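Kynurenine formamidase (Bacillus anthracis, PDB 4CO9) catalyses the zinc-dependent hydrolysis of N-formyl-L-kynurenine to L-kynurenine and formate in the kynurenine pathway of tryptophan degradation. Local coordinates at residues M49-G54 with G201-A206; T53-D58 with H172-V177; K68-L73 with A191-L196; N17-W22 with K118-P123; W8-Q13 with R205-P210. All blocks are in the same frame, centred on the assembly; numbering follows the deposited sequence.

Contact 1 (M49-G54 with G201-A206); sequences MSIHTG and GSPVRA. With ZN (zinc ion), chain P.
Ile51, Pro203 and Gly201 carry this contact, in which the chain leaving strand 44-50 lies against the edge strand 201-203 without a hydrogen bond between them. Ile51 turns CD1 to within 3.5 Å of Gly201 O, while its CG2 branch lies against one face of the His52 imidazole, offset toward the rim. Pro203 is met from two directions: its CD lies 3.8 Å from Ile51 O, while the terminal CE of Met49 reaches its CG at 3.8 Å, the thioether chain bending at chi3 (-65°) to do so. On the Ile51 side the chain turns through an ST turn, His52 N donating to Ser50 OG (3.1 Å). Next in the chain, His52 binds a zinc ion through ND1 (2.2 Å), while its NE2 is hydrogen-bonded to Asp200, just before Gly201. The side-chain packing is apolar, and it buries the carbonyl oxygen of Gly201 without a hydrogen-bond partner; the polar bonds beside it, with Asp200 as a second-shell partner, probably help to fix the rotation of the zinc-binding imidazole.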
# COMPACT_ATOMS: atom_id res chain seq x y z
N MET C 49 -11.76 -5.79 -6.47
CA MET C 49 -10.77 -6.84 -6.58
C MET C 49 -10.85 -7.86 -5.45
O MET C 49 -11.39 -7.57 -4.37
CB MET C 49 -9.35 -6.24 -6.59
CG MET C 49 -8.95 -5.54 -5.29
SD MET C 49 -7.40 -4.58 -5.41
CE MET C 49 -6.27 -5.91 -5.70
N SER C 50 -10.34 -9.06 -5.71
CA SER C 50 -10.01 -10.00 -4.64
C SER C 50 -8.81 -9.47 -3.90
O SER C 50 -7.91 -8.89 -4.50
CB SER C 50 -9.68 -11.39 -5.16
OG SER C 50 -9.19 -12.21 -4.11
N ILE C 51 -8.78 -9.68 -2.59
CA ILE C 51 -7.62 -9.41 -1.74
C ILE C 51 -6.33 -10.07 -2.27
O ILE C 51 -5.22 -9.48 -2.24
CB ILE C 51 -7.96 -9.88 -0.31
CG1 ILE C 51 -9.04 -8.96 0.30
CG2 ILE C 51 -6.71 -9.93 0.56
CD1 ILE C 51 -8.61 -7.51 0.59
N HIS C 52 -6.49 -11.27 -2.81
CA HIS C 52 -5.35 -12.09 -3.21
C HIS C 52 -5.11 -11.94 -4.70
O HIS C 52 -5.13 -12.91 -5.46
CB HIS C 52 -5.61 -13.54 -2.80
CG HIS C 52 -5.91 -13.69 -1.34
ND1 HIS C 52 -4.95 -14.06 -0.40
CD2 HIS C 52 -7.05 -13.49 -0.64
CE1 HIS C 52 -5.49 -14.07 0.80
NE2 HIS C 52 -6.77 -13.73 0.68
N THR C 53 -4.87 -10.71 -5.12
CA THR C 53 -4.59 -10.38 -6.51
C THR C 53 -3.29 -9.63 -6.53
O THR C 53 -3.11 -8.70 -5.77
CB THR C 53 -5.69 -9.46 -7.10
OG1 THR C 53 -6.95 -10.09 -6.91
CG2 THR C 53 -5.48 -9.19 -8.59
N GLY C 54 -2.41 -10.01 -7.45
CA GLY C 54 -1.13 -9.34 -7.58
C GLY C 54 -0.31 -9.56 -6.34
O GLY C 54 -0.51 -10.52 -5.60
N GLY C 201 -6.36 -10.22 4.21
CA GLY C 201 -5.07 -9.92 3.57
C GLY C 201 -5.16 -8.56 2.91
O GLY C 201 -6.17 -7.87 3.07
N SER C 202 -4.12 -8.16 2.20
CA SER C 202 -4.13 -6.86 1.54
C SER C 202 -3.20 -6.85 0.36
O SER C 202 -2.10 -7.36 0.44
CB SER C 202 -3.66 -5.76 2.49
OG SER C 202 -3.65 -4.50 1.85
N PRO C 203 -3.65 -6.25 -0.76
CA PRO C 203 -2.63 -5.91 -1.76
C PRO C 203 -1.64 -4.92 -1.15
O PRO C 203 -1.99 -4.16 -0.24
CB PRO C 203 -3.43 -5.25 -2.90
CG PRO C 203 -4.73 -4.91 -2.33
CD PRO C 203 -4.99 -5.80 -1.14
N VAL C 204 -0.42 -4.96 -1.66
CA VAL C 204 0.65 -4.09 -1.20
C VAL C 204 1.46 -3.60 -2.38
O VAL C 204 1.41 -4.20 -3.47
CB VAL C 204 1.61 -4.81 -0.22
CG1 VAL C 204 0.85 -5.39 0.96
CG2 VAL C 204 2.42 -5.88 -0.92
N ARG C 205 2.17 -2.50 -2.17
CA ARG C 205 3.21 -2.10 -3.11
C ARG C 205 4.52 -2.52 -2.49
O ARG C 205 5.00 -1.88 -1.54
CB ARG C 205 3.20 -0.60 -3.37
CG ARG C 205 4.13 -0.17 -4.50
CD ARG C 205 3.60 -0.67 -5.83
NE ARG C 205 4.39 -0.26 -6.98
CZ ARG C 205 4.30 0.92 -7.60
NH1 ARG C 205 3.48 1.87 -7.15
NH2 ARG C 205 5.05 1.16 -8.65
N ALA C 206 5.06 -3.62 -2.97
CA ALA C 206 6.34 -4.10 -2.51
C ALA C 206 7.44 -3.46 -3.33
O ALA C 206 7.42 -3.51 -4.57
CB ALA C 206 6.41 -5.62 -2.60
ZN ZN P . -2.89 -14.76 -0.54
O HOH W 1 -3.28 -16.76 -0.25

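Contact 2 (T53-D58 with H172-V177); sequences TGTHID and HILENV. With ZN (zinc ion), chain P; ZN (zinc ion), chain O.
Two carboxylates crossing at about a right angle, Asp58 and Glu175, bridge a pair of zinc ions from adjacent strands. Asp58 gives one oxygen to each metal, OD1 to the first and OD2 to the second, whereas Glu175 OE1 touches both and OE2 reaches only the second, at 2.1 Å. Glu175 OE1 consequently lies 3.1 Å from Asp58 OD1, a closeness of acceptors that the shared metals probably make tolerable. With CG between the backbone N and the carbonyl carbon (chi1 71°), the His56 side chain folds so that NE2 binds the first zinc at 2.3 Å and ND1 bonds Gly54 O almost straight, in the ring plane (2.8 Å, 175°). Asn176 ND2 grips that oxygen from the opposite face of its plane. Water 1 joins the two metals, while His52 and His163 complete the protein ligands of this binuclear catalytic site. Beneath the metals, His56 and Glu175 form an antiparallel hydrogen-bonded pair, with Glu175 N 2.8 Å from His56 O. On the other face Ile57 CG2 packs on Leu174 CD1. Strand 56-58 lies between 172-175 and 201-203 in the mixed sheet; beyond 172-175 comes 144-147, and Ile173 packs against helix 161-168.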
# COMPACT_ATOMS: atom_id res chain seq x y z
N THR C 53 -4.87 -10.71 -5.12
CA THR C 53 -4.59 -10.38 -6.51
C THR C 53 -3.29 -9.63 -6.53
O THR C 53 -3.11 -8.70 -5.77
CB THR C 53 -5.69 -9.46 -7.10
OG1 THR C 53 -6.95 -10.09 -6.91
CG2 THR C 53 -5.48 -9.19 -8.59
N GLY C 54 -2.41 -10.01 -7.45
CA GLY C 54 -1.13 -9.34 -7.58
C GLY C 54 -0.31 -9.56 -6.34
O GLY C 54 -0.51 -10.52 -5.60
N THR C 55 0.60 -8.63 -6.10
CA THR C 55 1.50 -8.70 -4.97
C THR C 55 0.70 -8.35 -3.72
O THR C 55 0.08 -7.29 -3.65
CB THR C 55 2.67 -7.73 -5.17
OG1 THR C 55 3.27 -8.00 -6.44
CG2 THR C 55 3.71 -7.90 -4.09
N HIS C 56 0.70 -9.24 -2.73
CA HIS C 56 -0.14 -9.03 -1.57
C HIS C 56 0.33 -9.85 -0.38
O HIS C 56 1.15 -10.76 -0.53
CB HIS C 56 -1.59 -9.43 -1.91
CG HIS C 56 -1.77 -10.90 -2.07
ND1 HIS C 56 -1.48 -11.56 -3.24
CD2 HIS C 56 -2.20 -11.84 -1.19
CE1 HIS C 56 -1.76 -12.84 -3.09
NE2 HIS C 56 -2.19 -13.04 -1.86
N ILE C 57 -0.21 -9.52 0.78
CA ILE C 57 0.09 -10.25 2.00
C ILE C 57 -1.17 -10.95 2.51
O ILE C 57 -2.28 -10.45 2.32
CB ILE C 57 0.72 -9.34 3.09
CG1 ILE C 57 -0.25 -8.25 3.59
CG2 ILE C 57 2.00 -8.72 2.56
CD1 ILE C 57 -1.03 -8.64 4.84
N ASP C 58 -0.97 -12.09 3.16
CA ASP C 58 -2.04 -12.85 3.80
C ASP C 58 -2.10 -12.54 5.29
O ASP C 58 -1.07 -12.47 5.96
CB ASP C 58 -1.80 -14.34 3.70
CG ASP C 58 -1.87 -14.88 2.30
OD1 ASP C 58 -2.35 -14.19 1.38
OD2 ASP C 58 -1.42 -16.03 2.13
N HIS C 172 5.25 -14.15 8.76
CA HIS C 172 4.25 -13.53 7.93
C HIS C 172 4.50 -13.87 6.47
O HIS C 172 5.58 -14.32 6.13
CB HIS C 172 4.27 -12.04 8.18
CG HIS C 172 3.89 -11.68 9.58
ND1 HIS C 172 2.81 -10.87 9.87
CD2 HIS C 172 4.42 -12.04 10.77
CE1 HIS C 172 2.71 -10.73 11.18
NE2 HIS C 172 3.67 -11.43 11.75
N ILE C 173 3.49 -13.65 5.63
CA ILE C 173 3.48 -14.18 4.27
C ILE C 173 3.22 -13.10 3.24
O ILE C 173 2.23 -12.36 3.33
CB ILE C 173 2.40 -15.28 4.11
CG1 ILE C 173 2.73 -16.46 5.02
CG2 ILE C 173 2.30 -15.74 2.66
CD1 ILE C 173 1.61 -17.47 5.16
N LEU C 174 4.10 -13.05 2.23
CA LEU C 174 4.01 -12.14 1.11
C LEU C 174 4.06 -12.96 -0.16
O LEU C 174 4.97 -13.77 -0.33
CB LEU C 174 5.18 -11.16 1.20
CG LEU C 174 5.52 -10.28 0.00
CD1 LEU C 174 4.34 -9.38 -0.37
CD2 LEU C 174 6.76 -9.46 0.31
N GLU C 175 3.09 -12.77 -1.05
CA GLU C 175 2.96 -13.57 -2.26
C GLU C 175 2.97 -12.71 -3.52
O GLU C 175 2.66 -11.51 -3.47
CB GLU C 175 1.67 -14.41 -2.19
CG GLU C 175 1.78 -15.55 -1.20
CD GLU C 175 0.44 -16.09 -0.72
OE1 GLU C 175 -0.59 -15.38 -0.85
OE2 GLU C 175 0.43 -17.24 -0.20
N ASN C 176 3.37 -13.32 -4.63
CA ASN C 176 3.42 -12.68 -5.94
C ASN C 176 4.38 -11.49 -6.06
O ASN C 176 4.11 -10.54 -6.79
CB ASN C 176 2.02 -12.25 -6.40
CG ASN C 176 1.19 -13.42 -6.92
OD1 ASN C 176 1.72 -14.41 -7.41
ND2 ASN C 176 -0.13 -13.29 -6.82
N VAL C 177 5.51 -11.53 -5.37
CA VAL C 177 6.56 -10.55 -5.66
C VAL C 177 7.17 -10.87 -7.03
O VAL C 177 7.06 -11.99 -7.51
CB VAL C 177 7.65 -10.44 -4.58
CG1 VAL C 177 7.10 -9.76 -3.33
CG2 VAL C 177 8.27 -11.79 -4.24
ZN ZN P . -2.89 -14.76 -0.54
ZN ZN O . -1.52 -17.31 0.61
O HOH W 2 1.45 -11.58 5.94
O HOH W 1 -3.28 -16.76 -0.25
O HOH W 3 -2.02 -19.01 -1.21

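Contact 3 (K68-L73 with A191-L196); sequences KKVLDL and ALPLAL
Val70 points into the bend of 191-196, and each carbon on its inward side finds a different partner. CB comes first, 3.4 Å from Leu196 O and 4.1 Å from Leu196 CB. Beyond it CG1, set anti to the backbone N (chi1 163°), meets Leu194 O at 3.1 Å and Pro193 CB at 3.6 Å. The other branch, CG2, turns to the backbone of Gly201. Val70 opens a single 3-10 turn, residues 70-72, whose start is tied down by Lys69 N donating to Asp72 OD2 (3.0 Å). The facing chain bends too: Ala195 is the centre of an inverse gamma turn, closed by a weak bond from Leu196 N to Leu194 O. Two loops of the chain thus meet here, one following strand 56-58 and the other leading into edge strand 201-203. Leu71 N makes a weak hydrogen bond to Leu196 O (3.0 Å, 130°), and the CD1 of Leu71 rests on Ala195 CB at 3.9 Å. At the dimer interface, Arg205 of the second subunit packs on both Leu71 and Ala195.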
# COMPACT_ATOMS: atom_id res chain seq x y z
N LYS C 68 -5.81 -13.38 13.28
CA LYS C 68 -5.73 -11.93 13.16
C LYS C 68 -6.20 -11.43 11.80
O LYS C 68 -5.97 -12.08 10.77
CB LYS C 68 -4.29 -11.43 13.35
CG LYS C 68 -3.78 -11.40 14.78
CD LYS C 68 -2.43 -10.68 14.80
CE LYS C 68 -1.88 -10.48 16.20
N LYS C 69 -6.85 -10.28 11.82
CA LYS C 69 -7.20 -9.54 10.61
C LYS C 69 -6.05 -8.60 10.27
O LYS C 69 -5.16 -8.39 11.08
CB LYS C 69 -8.46 -8.71 10.81
CG LYS C 69 -9.64 -9.43 11.44
CD LYS C 69 -10.18 -10.52 10.54
CE LYS C 69 -11.66 -10.80 10.81
NZ LYS C 69 -11.88 -11.38 12.15
N VAL C 70 -6.09 -8.02 9.07
CA VAL C 70 -4.97 -7.25 8.56
C VAL C 70 -4.51 -6.14 9.51
O VAL C 70 -3.32 -5.99 9.75
CB VAL C 70 -5.27 -6.65 7.17
CG1 VAL C 70 -4.30 -5.53 6.83
CG2 VAL C 70 -5.21 -7.73 6.12
N LEU C 71 -5.44 -5.35 10.03
CA LEU C 71 -5.06 -4.20 10.83
C LEU C 71 -4.41 -4.61 12.16
O LEU C 71 -3.68 -3.82 12.75
CB LEU C 71 -6.26 -3.29 11.07
CG LEU C 71 -6.02 -1.94 11.76
CD1 LEU C 71 -4.95 -1.11 11.05
CD2 LEU C 71 -7.31 -1.15 11.86
N ASP C 72 -4.66 -5.85 12.60
CA ASP C 72 -4.03 -6.39 13.82
C ASP C 72 -2.55 -6.74 13.59
O ASP C 72 -1.82 -6.99 14.54
CB ASP C 72 -4.73 -7.67 14.29
CG ASP C 72 -6.22 -7.50 14.54
OD1 ASP C 72 -6.62 -6.43 15.03
OD2 ASP C 72 -7.00 -8.46 14.24
N LEU C 73 -2.12 -6.82 12.33
CA LEU C 73 -0.76 -7.22 12.04
C LEU C 73 0.25 -6.10 12.35
O LEU C 73 -0.00 -4.92 12.10
CB LEU C 73 -0.62 -7.67 10.59
CG LEU C 73 -1.49 -8.85 10.16
CD1 LEU C 73 -1.47 -8.99 8.65
CD2 LEU C 73 -1.01 -10.14 10.81
N ALA C 191 6.71 -3.48 2.22
CA ALA C 191 5.56 -4.21 1.67
C ALA C 191 4.36 -4.13 2.61
O ALA C 191 3.92 -5.13 3.17
CB ALA C 191 5.95 -5.65 1.40
N LEU C 192 3.83 -2.92 2.78
CA LEU C 192 2.89 -2.63 3.85
C LEU C 192 1.45 -2.94 3.47
O LEU C 192 0.99 -2.51 2.41
CB LEU C 192 2.98 -1.16 4.25
CG LEU C 192 4.17 -0.76 5.12
CD1 LEU C 192 4.47 0.72 4.96
CD2 LEU C 192 3.91 -1.10 6.57
N PRO C 193 0.72 -3.65 4.34
CA PRO C 193 -0.72 -3.82 4.07
C PRO C 193 -1.47 -2.52 4.27
O PRO C 193 -1.07 -1.68 5.09
CB PRO C 193 -1.18 -4.83 5.11
CG PRO C 193 -0.11 -4.91 6.14
CD PRO C 193 1.15 -4.30 5.59
N LEU C 194 -2.56 -2.36 3.53
CA LEU C 194 -3.51 -1.30 3.80
C LEU C 194 -4.11 -1.52 5.18
O LEU C 194 -4.10 -2.63 5.71
CB LEU C 194 -4.60 -1.29 2.72
CG LEU C 194 -4.13 -1.04 1.28
CD1 LEU C 194 -5.32 -1.08 0.34
CD2 LEU C 194 -3.42 0.30 1.16
N ALA C 195 -4.63 -0.45 5.78
CA ALA C 195 -5.14 -0.50 7.14
C ALA C 195 -6.54 -1.13 7.22
O ALA C 195 -7.47 -0.51 7.71
CB ALA C 195 -5.14 0.89 7.75
N LEU C 196 -6.68 -2.37 6.75
CA LEU C 196 -7.99 -2.99 6.60
C LEU C 196 -8.41 -3.67 7.89
O LEU C 196 -7.83 -4.68 8.27
CB LEU C 196 -7.95 -4.01 5.47
CG LEU C 196 -7.81 -3.40 4.08
CD1 LEU C 196 -7.25 -4.39 3.08
CD2 LEU C 196 -9.16 -2.87 3.62

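Contact 4 (N17-W22 with K118-P123); sequences NDIATW and KANEFP
Ala20 N donates to Ala119 O at 2.9 Å, nearly straight at 169° and in the carbonyl plane, on a lone pair. The acceptor belongs to a type I beta turn running from Lys118 to Glu121, and the turn's outer side chain, Asn120, lies along the Asp18-Ile19 backbone, with its CB 3.2 Å from Asp18 O. Ile19 CG1 meets Ala119 O, while the methyl of Ala20 points at the peptide between Glu121 and Phe122. These two loops, one after strand 9-10 and the other after strand 108-112, come together at the protein surface beside the zinc site. The main side-chain partner is Phe122, whose CG is anti to the backbone N (chi1 -161°), which carries the ring to the Thr21 carbonyl and Trp22. One face of the phenyl takes Trp22 CA, 4.1 Å from the ring centroid; the opposite face is met by its own neighbour Pro123. Trp22 binds substrate, so Phe122 is a second-shell contact that probably helps to set the position of the indole near His52. The Phe122-Trp22 pair is edge-to-face, with planes inclined at 53°. Phe122 turns its edge to the indole: CZ sits over the centre of one face, 3.4 Å from Trp22 CD2.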
# COMPACT_ATOMS: atom_id res chain seq x y z
N ASN C 17 -6.96 -4.77 -15.49
CA ASN C 17 -8.01 -5.72 -15.82
C ASN C 17 -7.51 -7.02 -16.44
O ASN C 17 -8.26 -7.98 -16.48
CB ASN C 17 -9.08 -5.07 -16.70
CG ASN C 17 -9.89 -3.98 -15.98
OD1 ASN C 17 -9.61 -3.61 -14.85
ND2 ASN C 17 -10.89 -3.46 -16.66
N ASP C 18 -6.26 -7.05 -16.91
CA ASP C 18 -5.68 -8.27 -17.47
C ASP C 18 -5.00 -9.19 -16.46
O ASP C 18 -4.58 -10.28 -16.83
CB ASP C 18 -4.65 -7.90 -18.56
CG ASP C 18 -5.27 -7.12 -19.71
OD1 ASP C 18 -6.44 -7.38 -20.05
OD2 ASP C 18 -4.57 -6.26 -20.28
N ILE C 19 -4.85 -8.76 -15.22
CA ILE C 19 -4.15 -9.58 -14.23
C ILE C 19 -4.95 -10.84 -13.92
O ILE C 19 -6.16 -10.84 -13.95
CB ILE C 19 -3.83 -8.80 -12.94
CG1 ILE C 19 -2.72 -9.53 -12.16
CG2 ILE C 19 -5.06 -8.60 -12.09
CD1 ILE C 19 -2.17 -8.74 -11.00
N ALA C 20 -4.23 -11.92 -13.65
CA ALA C 20 -4.83 -13.19 -13.26
C ALA C 20 -5.39 -13.13 -11.85
O ALA C 20 -5.02 -12.26 -11.05
CB ALA C 20 -3.81 -14.31 -13.37
N THR C 21 -6.29 -14.05 -11.55
CA THR C 21 -6.81 -14.26 -10.20
C THR C 21 -6.90 -15.75 -9.94
O THR C 21 -6.80 -16.55 -10.86
CB THR C 21 -8.21 -13.65 -10.03
OG1 THR C 21 -9.11 -14.25 -10.97
CG2 THR C 21 -8.19 -12.14 -10.27
N TRP C 22 -7.12 -16.13 -8.69
CA TRP C 22 -7.44 -17.53 -8.37
C TRP C 22 -8.68 -17.91 -9.19
O TRP C 22 -9.54 -17.08 -9.38
CB TRP C 22 -7.70 -17.70 -6.87
CG TRP C 22 -6.41 -17.79 -6.07
CD1 TRP C 22 -5.63 -16.77 -5.68
CD2 TRP C 22 -5.78 -18.99 -5.61
NE1 TRP C 22 -4.53 -17.24 -4.99
CE2 TRP C 22 -4.61 -18.60 -4.92
CE3 TRP C 22 -6.09 -20.34 -5.70
CZ2 TRP C 22 -3.74 -19.53 -4.33
CZ3 TRP C 22 -5.24 -21.26 -5.10
CH2 TRP C 22 -4.07 -20.85 -4.43
N LYS C 118 4.37 -14.80 -14.90
CA LYS C 118 3.39 -14.22 -15.82
C LYS C 118 2.16 -13.74 -15.05
O LYS C 118 1.26 -14.53 -14.73
CB LYS C 118 2.99 -15.23 -16.88
CG LYS C 118 4.16 -15.67 -17.76
CD LYS C 118 3.79 -16.78 -18.72
CE LYS C 118 3.83 -18.12 -18.01
NZ LYS C 118 3.67 -19.26 -18.96
N ALA C 119 2.12 -12.44 -14.74
CA ALA C 119 1.10 -11.88 -13.84
C ALA C 119 -0.32 -12.04 -14.40
O ALA C 119 -1.29 -12.05 -13.65
CB ALA C 119 1.39 -10.42 -13.54
N ASN C 120 -0.42 -12.13 -15.72
CA ASN C 120 -1.72 -12.17 -16.39
C ASN C 120 -2.20 -13.60 -16.67
O ASN C 120 -3.23 -13.79 -17.31
CB ASN C 120 -1.67 -11.30 -17.66
CG ASN C 120 -1.41 -9.81 -17.36
OD1 ASN C 120 -1.44 -9.37 -16.20
ND2 ASN C 120 -1.16 -9.03 -18.40
N GLU C 121 -1.48 -14.60 -16.16
CA GLU C 121 -1.94 -15.99 -16.19
C GLU C 121 -1.85 -16.59 -14.79
O GLU C 121 -0.91 -16.31 -14.05
CB GLU C 121 -1.10 -16.82 -17.13
CG GLU C 121 -1.09 -16.31 -18.57
CD GLU C 121 -0.21 -17.15 -19.48
OE1 GLU C 121 0.11 -18.31 -19.10
OE2 GLU C 121 0.18 -16.65 -20.56
N PHE C 122 -2.81 -17.43 -14.44
CA PHE C 122 -2.71 -18.17 -13.20
C PHE C 122 -2.02 -19.50 -13.47
O PHE C 122 -2.41 -20.22 -14.38
CB PHE C 122 -4.09 -18.39 -12.58
CG PHE C 122 -4.03 -18.72 -11.13
CD1 PHE C 122 -3.76 -17.73 -10.19
CD2 PHE C 122 -4.19 -20.03 -10.69
CE1 PHE C 122 -3.68 -18.05 -8.85
CE2 PHE C 122 -4.12 -20.35 -9.35
CZ PHE C 122 -3.86 -19.36 -8.43
N PRO C 123 -0.97 -19.83 -12.69
CA PRO C 123 -0.23 -21.08 -12.96
C PRO C 123 -1.03 -22.35 -12.68
O PRO C 123 -1.97 -22.34 -11.90
CB PRO C 123 0.96 -21.00 -12.02
CG PRO C 123 0.48 -20.16 -10.88
CD PRO C 123 -0.47 -19.16 -11.48

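Contact 5 (W8-Q13 with R205-P210); sequences WIDISQ and RAVIRP
Trp8 and Arg209 meet at the more exposed end of this contact, whereas Asp10, Ser12 and Arg205 lock together at the more tightly bonded end, where Ser12 and Arg205 are buried. The salt bridge is side-on: Arg205 NE reaches Asp10 OD1 and NH2 reaches OD2 (2.9 Å). Both carboxylate oxygens lie near the guanidinium plane, yet are approached from above their own, the two planes standing 59° apart. On the opposite face of the carboxylate, Ser12 N donates to OD1 in an Asx turn, so two donors hold that oxygen. Arg205 NH1 is used elsewhere, on Pro193 O of the second subunit. Ala206 O likewise takes two bonds, from Ile11 N (3.0 Å) and Ser12 OG (2.9 Å). Between the two ends, strand 9-10 pairs antiparallel with 207-210 at the margin of the large mixed sheet; Ile9 and Ile208 form its hydrogen-bonded pair, with Ile9 N 2.6 Å from Ile208 O. Ile11 CD1 packs on Ile208 CG2 at 3.8 Å, on the side of the sheet to which Ile9 also points. Toward the outer end, Arg209 CB makes a CH-pi contact over the six-membered ring of Trp8, 3.6 Å from its centroid. A bend at chi3 (66°) carries the arginine head back over the indole, its plane only 26° from the ring, with Trp8 CZ2 under the guanidinium centre, 3.5 Å from CZ. Ile9 CD1 brushes Pro210 CD at 4.2 Å.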
# COMPACT_ATOMS: atom_id res chain seq x y z
N TRP C 8 14.72 3.03 -4.87
CA TRP C 8 13.78 1.96 -4.63
C TRP C 8 13.45 1.29 -5.95
O TRP C 8 13.31 1.96 -6.97
CB TRP C 8 12.51 2.51 -3.97
CG TRP C 8 12.81 2.99 -2.62
CD1 TRP C 8 13.10 4.27 -2.25
CD2 TRP C 8 12.94 2.19 -1.45
NE1 TRP C 8 13.39 4.32 -0.91
CE2 TRP C 8 13.31 3.05 -0.39
CE3 TRP C 8 12.80 0.82 -1.19
CZ2 TRP C 8 13.49 2.60 0.90
CZ3 TRP C 8 12.99 0.37 0.09
CH2 TRP C 8 13.34 1.26 1.12
N ILE C 9 13.34 -0.03 -5.92
CA ILE C 9 13.01 -0.85 -7.08
C ILE C 9 11.64 -1.50 -6.87
O ILE C 9 11.42 -2.14 -5.86
CB ILE C 9 14.04 -1.97 -7.28
CG1 ILE C 9 15.44 -1.37 -7.48
CG2 ILE C 9 13.70 -2.85 -8.48
CD1 ILE C 9 16.55 -2.38 -7.23
N ASP C 10 10.76 -1.35 -7.85
CA ASP C 10 9.43 -1.96 -7.81
C ASP C 10 9.52 -3.47 -7.98
O ASP C 10 10.11 -3.95 -8.97
CB ASP C 10 8.58 -1.34 -8.93
CG ASP C 10 7.09 -1.63 -8.80
OD1 ASP C 10 6.66 -2.28 -7.83
OD2 ASP C 10 6.34 -1.18 -9.70
N ILE C 11 8.97 -4.23 -7.04
CA ILE C 11 8.85 -5.68 -7.19
C ILE C 11 7.40 -6.14 -7.10
O ILE C 11 7.12 -7.26 -6.66
CB ILE C 11 9.77 -6.45 -6.21
CG1 ILE C 11 9.46 -6.10 -4.75
CG2 ILE C 11 11.22 -6.15 -6.53
CD1 ILE C 11 9.97 -7.12 -3.76
N SER C 12 6.48 -5.26 -7.51
CA SER C 12 5.06 -5.55 -7.50
C SER C 12 4.53 -5.85 -8.90
O SER C 12 5.06 -5.34 -9.89
CB SER C 12 4.29 -4.36 -6.94
OG SER C 12 4.77 -3.98 -5.66
N GLN C 13 3.50 -6.68 -8.98
CA GLN C 13 2.81 -6.96 -10.24
C GLN C 13 1.87 -5.81 -10.61
O GLN C 13 1.10 -5.35 -9.77
CB GLN C 13 2.02 -8.26 -10.13
CG GLN C 13 2.88 -9.50 -9.98
CD GLN C 13 2.09 -10.79 -9.97
OE1 GLN C 13 0.88 -10.79 -9.77
NE2 GLN C 13 2.77 -11.90 -10.21
N ARG C 205 2.17 -2.50 -2.17
CA ARG C 205 3.21 -2.10 -3.11
C ARG C 205 4.52 -2.52 -2.49
O ARG C 205 5.00 -1.88 -1.54
CB ARG C 205 3.20 -0.60 -3.37
CG ARG C 205 4.13 -0.17 -4.50
CD ARG C 205 3.60 -0.67 -5.83
NE ARG C 205 4.39 -0.26 -6.98
CZ ARG C 205 4.30 0.92 -7.60
NH1 ARG C 205 3.48 1.87 -7.15
NH2 ARG C 205 5.05 1.16 -8.65
N ALA C 206 5.06 -3.62 -2.97
CA ALA C 206 6.34 -4.10 -2.51
C ALA C 206 7.44 -3.46 -3.33
O ALA C 206 7.42 -3.51 -4.57
CB ALA C 206 6.41 -5.62 -2.60
N VAL C 207 8.39 -2.84 -2.63
CA VAL C 207 9.58 -2.27 -3.23
C VAL C 207 10.81 -2.63 -2.40
O VAL C 207 10.70 -2.89 -1.20
CB VAL C 207 9.49 -0.72 -3.35
CG1 VAL C 207 8.29 -0.31 -4.17
CG2 VAL C 207 9.43 -0.07 -1.97
N ILE C 208 11.98 -2.57 -3.03
CA ILE C 208 13.25 -2.84 -2.35
C ILE C 208 14.34 -1.86 -2.77
O ILE C 208 14.33 -1.34 -3.89
CB ILE C 208 13.76 -4.29 -2.62
CG1 ILE C 208 13.92 -4.55 -4.13
CG2 ILE C 208 12.83 -5.29 -1.97
CD1 ILE C 208 14.51 -5.91 -4.47
N ARG C 209 15.27 -1.62 -1.85
CA ARG C 209 16.42 -0.78 -2.10
C ARG C 209 17.69 -1.54 -1.68
O ARG C 209 17.76 -2.02 -0.55
CB ARG C 209 16.30 0.50 -1.29
CG ARG C 209 17.42 1.49 -1.50
CD ARG C 209 17.12 2.81 -0.82
NE ARG C 209 17.08 2.69 0.62
CZ ARG C 209 16.81 3.70 1.44
NH1 ARG C 209 16.51 4.90 0.96
NH2 ARG C 209 16.82 3.51 2.75
N PRO C 210 18.69 -1.61 -2.56
CA PRO C 210 19.91 -2.35 -2.20
C PRO C 210 20.62 -1.72 -1.02
O PRO C 210 20.64 -0.49 -0.92
CB PRO C 210 20.77 -2.30 -3.47
CG PRO C 210 20.09 -1.38 -4.42
CD PRO C 210 18.72 -1.07 -3.93

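Contacts 1 and 2 lie nearest the centre of the chain: they share Thr53 and Gly54, touch the same zinc ion, and join in the large sheet where strand 56-58 pairs with 201-203. Metal bonds dominate contact 2, apolar packing contact 1. Contact 5, partly buried, lies at the other margin of that sheet, sharing Arg205 and Ala206 with contact 1, and relies on a salt bridge and strand pairing. Contact 3, buried but farther out, joins loops through aliphatic carbons and one weak backbone bond; with contacts 1 and 5 it borders the second subunit. Contact 4 is the surface member, aromatic in character, and reaches contacts 1 and 2 through Ile19, which packs on Thr53 and Gly54.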